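Local coordinates for protein AmbC (Sorangium cellulosum, PDB 5O15) that acts as a bifunctional dehydratase-cyclase domain in ambruticin biosynthesis, removing water from a polyketide intermediate and then probably closing an oxygen heterocycle, at residues Val48-Val53 with Gly174-Gly179; Val160-Trp165 with Thr181-Val186; Asp193-Glu198 with Ala252-Ala257; Arg258-Asp263 with Ala271-Leu276. All blocks are in the same frame, centred on the assembly; numbering follows the deposited sequence.

How the contacts relate
Contacts 2, 3 and 4 all belong to the second of the two hotdog units, where the strands run in the order 158-160, 180-186, 189-195, 254-261 and 269-277. Contact 2 is a surface contact at the edge, with one direct backbone bond, a water and a few valine methyls. Contacts 3 and 4 share strand 254-261 and are partly buried, with regular antiparallel ladders, leucines and valines on the helix side and salt bridges on the other. Contact 1, also partly buried, differs in kind: it joins loops from both hotdog units through a carboxylate and a ring pair. G179 of contact 1 probably bonds to A195 of contact 3, linking loop to sheet.

Contact 1 of 4, residues Val48-Val53 with Gly174-Gly179; sequences VLDHVV and GPAFRG
The two segments meet without forming a ladder: the 3-10 turn ending at D50 is tied to the loop at G174 by one nearly straight bond, G174 N to D50 O (2.9 Å, 174°). The D50 side chain adds a second tie. With CG anti to its own carbonyl carbon (chi1 -72°), the carboxylate reaches over G174, and OD2 accepts from A176 N at 2.9 Å on its anti side. D50 CG lies 3.6 Å from G174 CA, so a side chain on that glycine would run into the carboxylate. Replacing D50 by an alanine removes the carboxylate, which would probably leave A176 N without its acceptor and the P175-A176 turn tied to the other segment's backbone by the G174 bond alone. Contact 1 joins the two halves of the double hotdog fold: H51 fits the histidine of the HxxxGxxxxP motif of polyketide synthase dehydratases, and D215, which F177 touches, probably corresponds to their paired acid, so the contact probably borders the active site. H51 CB sits over one face of the F177 ring, 3.9 Å from its centroid. Beyond it, the imidazole turns its edge to that ring in a T-shaped pair, centroids 4.9 Å apart and planes at 56°, with CD2 leading. H51 ND1 is bonded to I58 O, which fixes the imidazole's rotation, while flat, apolar F177 suits its buried place between H51 and helix 211-225.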
# COMPACT_ATOMS: atom_id res chain seq x y z
N VAL A 48 -11.08 -0.12 7.13
CA VAL A 48 -10.88 -0.37 5.70
C VAL A 48 -12.02 0.21 4.89
O VAL A 48 -11.85 0.51 3.70
CB VAL A 48 -10.67 -1.87 5.39
CG1 VAL A 48 -9.45 -2.38 6.11
CG2 VAL A 48 -11.89 -2.72 5.73
N LEU A 49 -13.21 0.32 5.49
CA LEU A 49 -14.38 0.85 4.80
C LEU A 49 -14.26 2.33 4.49
O LEU A 49 -15.07 2.87 3.72
CB LEU A 49 -15.65 0.58 5.61
CG LEU A 49 -15.97 -0.91 5.84
CD1 LEU A 49 -17.17 -1.04 6.80
CD2 LEU A 49 -16.20 -1.60 4.51
N ASP A 50 -13.30 3.03 5.11
CA ASP A 50 -13.05 4.41 4.74
C ASP A 50 -12.36 4.53 3.39
O ASP A 50 -12.26 5.66 2.86
CB ASP A 50 -12.17 5.08 5.79
CG ASP A 50 -12.89 5.37 7.11
OD1 ASP A 50 -14.11 5.16 7.20
OD2 ASP A 50 -12.19 5.81 8.05
N HIS A 51 -11.92 3.41 2.79
CA HIS A 51 -11.23 3.46 1.51
C HIS A 51 -12.24 3.38 0.37
O HIS A 51 -12.43 2.35 -0.29
CB HIS A 51 -10.18 2.36 1.39
CG HIS A 51 -9.26 2.58 0.23
ND1 HIS A 51 -9.29 1.77 -0.88
CD2 HIS A 51 -8.31 3.51 -0.01
CE1 HIS A 51 -8.39 2.18 -1.75
NE2 HIS A 51 -7.78 3.25 -1.25
N VAL A 52 -12.88 4.52 0.13
CA VAL A 52 -13.88 4.67 -0.92
C VAL A 52 -13.19 5.28 -2.12
O VAL A 52 -12.68 6.41 -2.04
CB VAL A 52 -15.06 5.53 -0.45
CG1 VAL A 52 -16.11 5.60 -1.55
CG2 VAL A 52 -15.65 4.97 0.86
N VAL A 53 -13.18 4.54 -3.24
CA VAL A 53 -12.48 4.95 -4.45
C VAL A 53 -13.53 5.33 -5.49
O VAL A 53 -14.19 4.47 -6.08
CB VAL A 53 -11.57 3.83 -4.97
CG1 VAL A 53 -10.89 4.31 -6.20
CG2 VAL A 53 -10.57 3.44 -3.89
N GLY A 174 -12.98 8.24 3.91
CA GLY A 174 -13.23 8.46 5.31
C GLY A 174 -11.96 8.77 6.08
O GLY A 174 -10.86 8.84 5.53
N PRO A 175 -12.12 8.99 7.39
CA PRO A 175 -11.01 9.55 8.19
C PRO A 175 -9.73 8.73 8.19
O PRO A 175 -8.65 9.29 8.31
CB PRO A 175 -11.62 9.61 9.60
CG PRO A 175 -13.06 9.67 9.40
CD PRO A 175 -13.39 8.96 8.15
N ALA A 176 -9.81 7.40 8.08
CA ALA A 176 -8.58 6.60 8.15
C ALA A 176 -7.65 6.89 6.98
O ALA A 176 -6.45 6.61 7.06
CB ALA A 176 -8.90 5.11 8.19
N PHE A 177 -8.18 7.44 5.88
CA PHE A 177 -7.43 7.70 4.66
C PHE A 177 -7.19 9.19 4.46
O PHE A 177 -7.06 9.65 3.33
CB PHE A 177 -8.05 6.99 3.46
CG PHE A 177 -7.90 5.52 3.61
CD1 PHE A 177 -6.76 4.88 3.18
CD2 PHE A 177 -8.86 4.77 4.28
CE1 PHE A 177 -6.59 3.51 3.40
CE2 PHE A 177 -8.68 3.44 4.52
CZ PHE A 177 -7.56 2.81 4.05
N ARG A 178 -7.04 9.91 5.57
CA ARG A 178 -6.54 11.29 5.58
C ARG A 178 -5.32 11.28 6.50
O ARG A 178 -5.41 11.70 7.65
CB ARG A 178 -7.62 12.28 6.04
CG ARG A 178 -8.59 12.63 4.93
CD ARG A 178 -9.56 13.79 5.31
NE ARG A 178 -10.69 13.26 6.02
CZ ARG A 178 -11.72 12.65 5.45
NH1 ARG A 178 -11.75 12.48 4.14
NH2 ARG A 178 -12.73 12.18 6.20
N GLY A 179 -4.20 10.76 5.99
CA GLY A 179 -3.06 10.50 6.83
C GLY A 179 -1.86 11.38 6.57
O GLY A 179 -0.76 11.03 7.02

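Contact 2 of 4, residues Val160-Trp165 with Thr181-Val186; sequences VDVTRW and TAAWRV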
# COMPACT_ATOMS: atom_id res chain seq x y z
N VAL A 160 3.14 22.05 -0.10
CA VAL A 160 1.97 21.47 -0.75
C VAL A 160 0.84 21.60 0.26
O VAL A 160 0.94 21.08 1.37
CB VAL A 160 2.23 20.00 -1.11
CG1 VAL A 160 0.97 19.36 -1.65
CG2 VAL A 160 3.37 19.89 -2.12
N ASP A 161 -0.23 22.28 -0.11
CA ASP A 161 -1.32 22.51 0.83
C ASP A 161 -2.15 21.24 0.92
O ASP A 161 -2.97 20.95 0.04
CB ASP A 161 -2.16 23.69 0.36
CG ASP A 161 -3.30 23.98 1.28
OD1 ASP A 161 -3.49 23.29 2.30
OD2 ASP A 161 -4.02 24.96 0.99
N VAL A 162 -1.97 20.48 1.99
CA VAL A 162 -2.67 19.20 2.09
C VAL A 162 -4.13 19.37 2.44
O VAL A 162 -4.89 18.40 2.35
CB VAL A 162 -1.94 18.24 3.05
CG1 VAL A 162 -0.50 18.07 2.62
CG2 VAL A 162 -2.05 18.74 4.48
N THR A 163 -4.56 20.59 2.82
CA THR A 163 -5.96 20.85 3.07
C THR A 163 -6.71 21.28 1.81
O THR A 163 -7.94 21.35 1.83
CB THR A 163 -6.11 21.96 4.14
OG1 THR A 163 -5.76 23.23 3.58
CG2 THR A 163 -5.20 21.71 5.34
N ARG A 164 -6.00 21.56 0.73
CA ARG A 164 -6.66 21.98 -0.49
C ARG A 164 -7.50 20.82 -1.02
O ARG A 164 -7.04 19.66 -1.06
CB ARG A 164 -5.64 22.44 -1.51
CG ARG A 164 -6.26 23.02 -2.75
CD ARG A 164 -5.17 23.52 -3.64
NE ARG A 164 -5.60 24.50 -4.66
CZ ARG A 164 -5.96 24.14 -5.88
NH1 ARG A 164 -5.99 22.86 -6.19
NH2 ARG A 164 -6.22 25.06 -6.79
N TRP A 165 -8.70 21.11 -1.44
CA TRP A 165 -9.65 20.09 -1.87
C TRP A 165 -9.15 19.43 -3.15
O TRP A 165 -8.77 20.09 -4.12
CB TRP A 165 -10.98 20.79 -2.12
CG TRP A 165 -12.06 19.86 -2.57
CD1 TRP A 165 -12.38 19.56 -3.86
CD2 TRP A 165 -13.01 19.20 -1.74
NE1 TRP A 165 -13.47 18.72 -3.88
CE2 TRP A 165 -13.89 18.50 -2.59
CE3 TRP A 165 -13.24 19.16 -0.36
CZ2 TRP A 165 -14.96 17.76 -2.12
CZ3 TRP A 165 -14.31 18.43 0.11
CH2 TRP A 165 -15.17 17.73 -0.78
N THR A 181 -0.18 14.91 7.31
CA THR A 181 -0.36 16.10 8.11
C THR A 181 0.33 17.31 7.50
O THR A 181 -0.08 18.44 7.82
CB THR A 181 0.14 15.88 9.53
OG1 THR A 181 1.55 15.68 9.49
CG2 THR A 181 -0.47 14.68 10.16
N ALA A 182 1.33 17.15 6.65
CA ALA A 182 2.00 18.27 6.00
C ALA A 182 2.83 17.71 4.86
O ALA A 182 3.27 16.56 4.92
CB ALA A 182 2.93 19.00 6.98
N ALA A 183 3.06 18.49 3.82
CA ALA A 183 3.86 18.05 2.69
C ALA A 183 4.48 19.26 2.00
O ALA A 183 3.95 20.38 2.05
CB ALA A 183 3.02 17.23 1.71
N TRP A 184 5.57 19.02 1.30
CA TRP A 184 6.33 20.02 0.57
C TRP A 184 6.96 19.34 -0.63
O TRP A 184 7.05 18.11 -0.70
CB TRP A 184 7.47 20.58 1.40
CG TRP A 184 7.07 21.18 2.71
CD1 TRP A 184 6.89 22.51 2.96
CD2 TRP A 184 6.83 20.50 3.95
NE1 TRP A 184 6.56 22.70 4.28
CE2 TRP A 184 6.50 21.48 4.91
CE3 TRP A 184 6.86 19.16 4.35
CZ2 TRP A 184 6.23 21.17 6.24
CZ3 TRP A 184 6.59 18.84 5.68
CH2 TRP A 184 6.27 19.86 6.61
N ARG A 185 7.47 20.13 -1.56
CA ARG A 185 8.17 19.59 -2.70
C ARG A 185 9.46 20.34 -2.97
O ARG A 185 9.55 21.55 -2.79
CB ARG A 185 7.29 19.56 -3.91
CG ARG A 185 6.99 20.83 -4.57
CD ARG A 185 5.98 20.54 -5.69
NE ARG A 185 6.48 19.45 -6.53
CZ ARG A 185 5.73 18.53 -7.14
NH1 ARG A 185 4.40 18.52 -7.03
NH2 ARG A 185 6.33 17.59 -7.87
N VAL A 186 10.47 19.57 -3.36
CA VAL A 186 11.70 20.09 -3.94
C VAL A 186 11.80 19.40 -5.29
O VAL A 186 12.16 18.21 -5.37
CB VAL A 186 12.94 19.80 -3.09
CG1 VAL A 186 14.16 20.48 -3.69
CG2 VAL A 186 12.75 20.24 -1.65
O HOH W 1 1.79 21.13 3.98
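V160 and A183 make the one direct hydrogen bond of this contact: V160 N donates to A183 O at 2.8 Å. A water joins the two residues a second time, donating to V160 O (2.7 Å) and accepting from A183 N (2.9 Å). Apolar contacts gather round the small A183 methyl. V160 CB lies 4.0 Å from A183 CB, and V162 CG1 comes closer to the same carbon, at 3.7 Å. V162 holds its CG1 anti to the carbonyl carbon (chi1 -55°), which sends this methyl onto A183 and turns CG2 toward T181 O, at 3.9 Å. A serine at V162 would probably lose the methyl contact with A183 and open a gap beside the strand. Behind this first shell, a type I turn from D161 to R164 steers the chain away from the sheet. D161 OD1 accepts from T163 N, an Asx turn, and also from T163 OG1 at 2.6 Å, which probably helps to hold V162 facing the strand. Valine suits each place differently: V160 offers a beta-branched side chain at the sheet edge, V162 two methyls, one for A183 and one beside T181 O. Strand 158-160 is the outermost of this sheet; strand 180-186 pairs on its other flank with strand 189-195, where A183 meets A192, and the W184 ring packs against W152.

Contact 3 of 4, residues Asp193-Glu198 with Ala252-Ala257; sequences DLALPE and AAALRA
D193 to A195 run antiparallel to A254-A257, and alternate residues bond across while the others turn to neighbouring strands, D193 to T181 and A182, R256 to A277. L194 and L255 form the hydrogen-bonded pair: L194 N gives to L255 O at 2.8 Å, and L255 N returns a bond to L194 O. A254 CA makes a CA-H...O contact with L194 O at 3.2 Å. Two residues on, L196 N donates almost straight to A253 O (3.1 Å, 176°), which accepts from a water too; the same water donates to L196 O, a bridge just beyond the strand ends. The salt bridge sits at the other end. R256 and D193 lie side by side, and with its chain extended to NE the arginine presents that N-H to D193 OD1 at 3.2 Å, in the guanidinium plane, though the carboxylate is turned 49° against it. A second water links D193 OD2 to R256 NH2. W152 NE1 donates to D193 OD2, while its ring makes a cation-pi contact with R256; R256 NH1 gives to A148 O. A195 CB and A254 CB lie 4.0 Å apart, small methyls where the strands approach closely. L194 CD1 packs on A257 CB, and L194 touches L213 and A216 of helix 211-225. The contact is thus apolar toward the helix, with the ion pair on the opposite face beside A195 and A254, where the aspartate charge is probably well compensated.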
# COMPACT_ATOMS: atom_id res chain seq x y z
N ASP A 193 5.00 14.55 6.23
CA ASP A 193 4.73 13.95 7.53
C ASP A 193 3.44 13.15 7.42
O ASP A 193 2.40 13.71 7.06
CB ASP A 193 4.59 15.04 8.59
CG ASP A 193 5.88 15.74 8.87
OD1 ASP A 193 6.86 15.07 9.24
OD2 ASP A 193 5.96 16.97 8.81
N LEU A 194 3.53 11.86 7.75
CA LEU A 194 2.42 10.92 7.67
C LEU A 194 2.06 10.46 9.07
O LEU A 194 2.94 10.17 9.88
CB LEU A 194 2.80 9.69 6.84
CG LEU A 194 3.41 9.95 5.46
CD1 LEU A 194 3.67 8.62 4.76
CD2 LEU A 194 2.57 10.85 4.58
N ALA A 195 0.77 10.36 9.37
CA ALA A 195 0.37 9.87 10.68
C ALA A 195 -1.00 9.26 10.59
O ALA A 195 -1.90 9.85 9.98
CB ALA A 195 0.33 11.01 11.72
N LEU A 196 -1.15 8.08 11.18
CA LEU A 196 -2.46 7.46 11.29
C LEU A 196 -3.35 8.30 12.20
O LEU A 196 -2.90 8.79 13.26
CB LEU A 196 -2.34 6.06 11.88
CG LEU A 196 -1.67 4.96 11.01
CD1 LEU A 196 -1.46 3.70 11.81
CD2 LEU A 196 -2.52 4.60 9.85
N PRO A 197 -4.61 8.50 11.84
CA PRO A 197 -5.54 9.21 12.71
C PRO A 197 -5.81 8.46 14.00
O PRO A 197 -5.57 7.25 14.13
CB PRO A 197 -6.82 9.30 11.87
CG PRO A 197 -6.39 9.04 10.48
CD PRO A 197 -5.19 8.19 10.52
N GLU A 198 -6.30 9.21 14.98
CA GLU A 198 -6.66 8.66 16.26
C GLU A 198 -7.62 7.49 16.08
O GLU A 198 -8.45 7.48 15.16
CB GLU A 198 -7.33 9.77 17.09
CG GLU A 198 -8.03 9.34 18.37
CD GLU A 198 -8.70 10.52 19.08
OE1 GLU A 198 -8.33 11.69 18.81
OE2 GLU A 198 -9.60 10.29 19.92
N ALA A 252 5.12 0.72 12.64
CA ALA A 252 5.12 2.17 12.76
C ALA A 252 3.71 2.77 12.64
O ALA A 252 2.87 2.26 11.91
CB ALA A 252 5.99 2.77 11.66
N ALA A 253 3.49 3.88 13.35
CA ALA A 253 2.21 4.59 13.29
C ALA A 253 2.31 5.95 12.62
O ALA A 253 1.28 6.52 12.25
CB ALA A 253 1.65 4.79 14.70
N ALA A 254 3.52 6.50 12.50
CA ALA A 254 3.71 7.82 11.94
C ALA A 254 5.15 7.84 11.43
O ALA A 254 6.02 7.21 12.02
CB ALA A 254 3.45 8.91 12.98
N LEU A 255 5.38 8.59 10.35
CA LEU A 255 6.61 8.51 9.56
C LEU A 255 6.84 9.82 8.86
O LEU A 255 5.90 10.57 8.62
CB LEU A 255 6.50 7.43 8.45
CG LEU A 255 6.25 6.03 8.93
CD1 LEU A 255 5.81 5.11 7.78
CD2 LEU A 255 7.54 5.44 9.50
N ARG A 256 8.08 10.02 8.43
CA ARG A 256 8.39 10.95 7.37
C ARG A 256 8.60 10.18 6.08
O ARG A 256 9.09 9.05 6.09
CB ARG A 256 9.59 11.83 7.68
CG ARG A 256 9.26 12.89 8.69
CD ARG A 256 10.42 13.79 9.00
NE ARG A 256 9.98 14.84 9.91
CZ ARG A 256 10.79 15.61 10.62
NH1 ARG A 256 12.09 15.48 10.53
NH2 ARG A 256 10.29 16.53 11.45
N ALA A 257 8.21 10.79 4.96
CA ALA A 257 8.25 10.16 3.66
C ALA A 257 8.94 11.08 2.67
O ALA A 257 8.79 12.31 2.69
CB ALA A 257 6.83 9.90 3.16
O HOH W 2 7.41 17.38 11.43
O HOH W 3 -0.35 8.17 14.28

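Contact 4 of 4, residues Arg258-Asp263 with Ala271-Leu276; sequences RVEVED and AASIEL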
# COMPACT_ATOMS: atom_id res chain seq x y z
N ARG A 258 9.64 10.43 1.74
CA ARG A 258 10.20 11.02 0.55
C ARG A 258 9.65 10.23 -0.63
O ARG A 258 9.90 9.02 -0.74
CB ARG A 258 11.72 10.98 0.55
CG ARG A 258 12.35 11.57 -0.69
CD ARG A 258 13.86 11.44 -0.65
NE ARG A 258 14.46 12.05 -1.83
CZ ARG A 258 14.79 11.40 -2.95
NH1 ARG A 258 14.59 10.09 -3.07
NH2 ARG A 258 15.34 12.07 -3.96
N VAL A 259 8.91 10.89 -1.50
CA VAL A 259 8.29 10.27 -2.67
C VAL A 259 8.90 10.97 -3.87
O VAL A 259 8.64 12.15 -4.12
CB VAL A 259 6.76 10.42 -2.63
CG1 VAL A 259 6.16 9.74 -3.85
CG2 VAL A 259 6.18 9.84 -1.39
N GLU A 260 9.69 10.24 -4.64
CA GLU A 260 10.40 10.79 -5.78
C GLU A 260 9.70 10.38 -7.06
O GLU A 260 9.66 9.19 -7.41
CB GLU A 260 11.86 10.35 -5.79
CG GLU A 260 12.63 10.97 -6.93
CD GLU A 260 14.11 11.02 -6.66
OE1 GLU A 260 14.71 12.11 -6.84
OE2 GLU A 260 14.68 10.00 -6.25
N VAL A 261 9.13 11.37 -7.74
CA VAL A 261 8.31 11.11 -8.92
C VAL A 261 9.22 10.88 -10.12
O VAL A 261 10.15 11.65 -10.37
CB VAL A 261 7.34 12.28 -9.15
CG1 VAL A 261 6.45 12.01 -10.33
CG2 VAL A 261 6.52 12.49 -7.91
N GLU A 262 8.94 9.80 -10.85
CA GLU A 262 9.65 9.49 -12.08
C GLU A 262 9.08 10.32 -13.21
O GLU A 262 7.87 10.59 -13.26
CB GLU A 262 9.45 8.02 -12.43
CG GLU A 262 10.60 7.11 -12.06
CD GLU A 262 10.40 5.70 -12.60
OE1 GLU A 262 10.67 4.73 -11.86
OE2 GLU A 262 9.95 5.57 -13.76
N ASP A 263 9.94 10.79 -14.11
CA ASP A 263 9.46 11.47 -15.30
C ASP A 263 8.58 10.52 -16.10
O ASP A 263 9.04 9.45 -16.52
CB ASP A 263 10.63 11.97 -16.14
CG ASP A 263 11.36 13.13 -15.49
OD1 ASP A 263 10.70 13.98 -14.84
OD2 ASP A 263 12.60 13.20 -15.62
N ALA A 271 4.40 7.28 -11.64
CA ALA A 271 5.37 6.35 -11.08
C ALA A 271 6.27 7.11 -10.12
O ALA A 271 6.61 8.26 -10.36
CB ALA A 271 6.22 5.66 -12.17
N ALA A 272 6.66 6.45 -9.03
CA ALA A 272 7.47 7.08 -8.01
C ALA A 272 8.14 6.00 -7.16
O ALA A 272 7.68 4.87 -7.10
CB ALA A 272 6.63 7.99 -7.13
N SER A 273 9.21 6.39 -6.46
CA SER A 273 9.78 5.63 -5.37
C SER A 273 9.29 6.22 -4.05
O SER A 273 8.93 7.41 -3.98
CB SER A 273 11.32 5.66 -5.40
OG SER A 273 11.80 6.99 -5.19
N ILE A 274 9.30 5.41 -3.01
CA ILE A 274 8.85 5.83 -1.69
C ILE A 274 9.88 5.41 -0.67
O ILE A 274 10.24 4.22 -0.62
CB ILE A 274 7.49 5.23 -1.30
CG1 ILE A 274 6.42 5.63 -2.31
CG2 ILE A 274 7.09 5.63 0.12
CD1 ILE A 274 5.10 4.89 -2.15
N GLU A 275 10.32 6.33 0.17
CA GLU A 275 11.20 6.02 1.28
C GLU A 275 10.57 6.55 2.55
O GLU A 275 10.09 7.69 2.57
CB GLU A 275 12.57 6.64 1.08
CG GLU A 275 13.32 6.16 -0.15
CD GLU A 275 14.37 7.20 -0.47
OE1 GLU A 275 15.29 7.37 0.36
OE2 GLU A 275 14.21 7.93 -1.48
N LEU A 276 10.59 5.75 3.61
CA LEU A 276 9.96 6.09 4.88
C LEU A 276 10.96 6.01 6.01
O LEU A 276 11.74 5.05 6.10
CB LEU A 276 8.80 5.12 5.14
CG LEU A 276 7.74 5.07 4.04
CD1 LEU A 276 6.71 4.00 4.30
CD2 LEU A 276 7.05 6.41 3.85
O HOH W 4 11.86 8.12 -2.64
O HOH W 5 13.99 7.45 -6.55
O HOH W 6 5.29 9.74 -13.01
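R258 and E275 lie side by side on one face of the hairpin, pointing the same way, their flat ends turned 66° against each other. The long arginine chain is extended as far as NE, with CG anti to the backbone N (chi1 179°), which carries the guanidinium out from the sheet, slanting toward E260, so that NH1 meets E275 OE2 at 2.7 Å, edge-on and close to its own plane. The glutamate is met nearly end-on along its C-O bond. E260, two residues on, takes the other side of the network: NH2 of R258 forms a salt bridge with E260 OE1 at 2.9 Å, and NH1 reaches E260 OE2 from above the carboxylate plane. The arginine thus lies between two acids, and its charge probably eases the repulsion between E260 OE2 and E275 OE2, 5.2 Å apart. S273 is short enough to sit beneath them, its OG 3.4 Å from E260 CB. It binds two waters, one shared with R258 O and E275 OE2, the other with E260 OE2. Y191 OH accepts from R258 NE and W147 NE1 donates to E275 OE1. The opposite face is apolar. V259 CG1 packs on A272 CB at 3.7 Å, while V259 CG2 turns to I274 CG1 at 4.3 Å; both residues are beta-branched, which suits extended strands. Paired backbone bonds of R258 with E275 and E260 with S273 keep the strands in step. This hairpin lies between strands 189-195 and 283-295, and its apolar face covers helix 211-225, which V261 meets at L221 and I274 at A217 and L218, the helix-on-sheet packing of a hotdog fold.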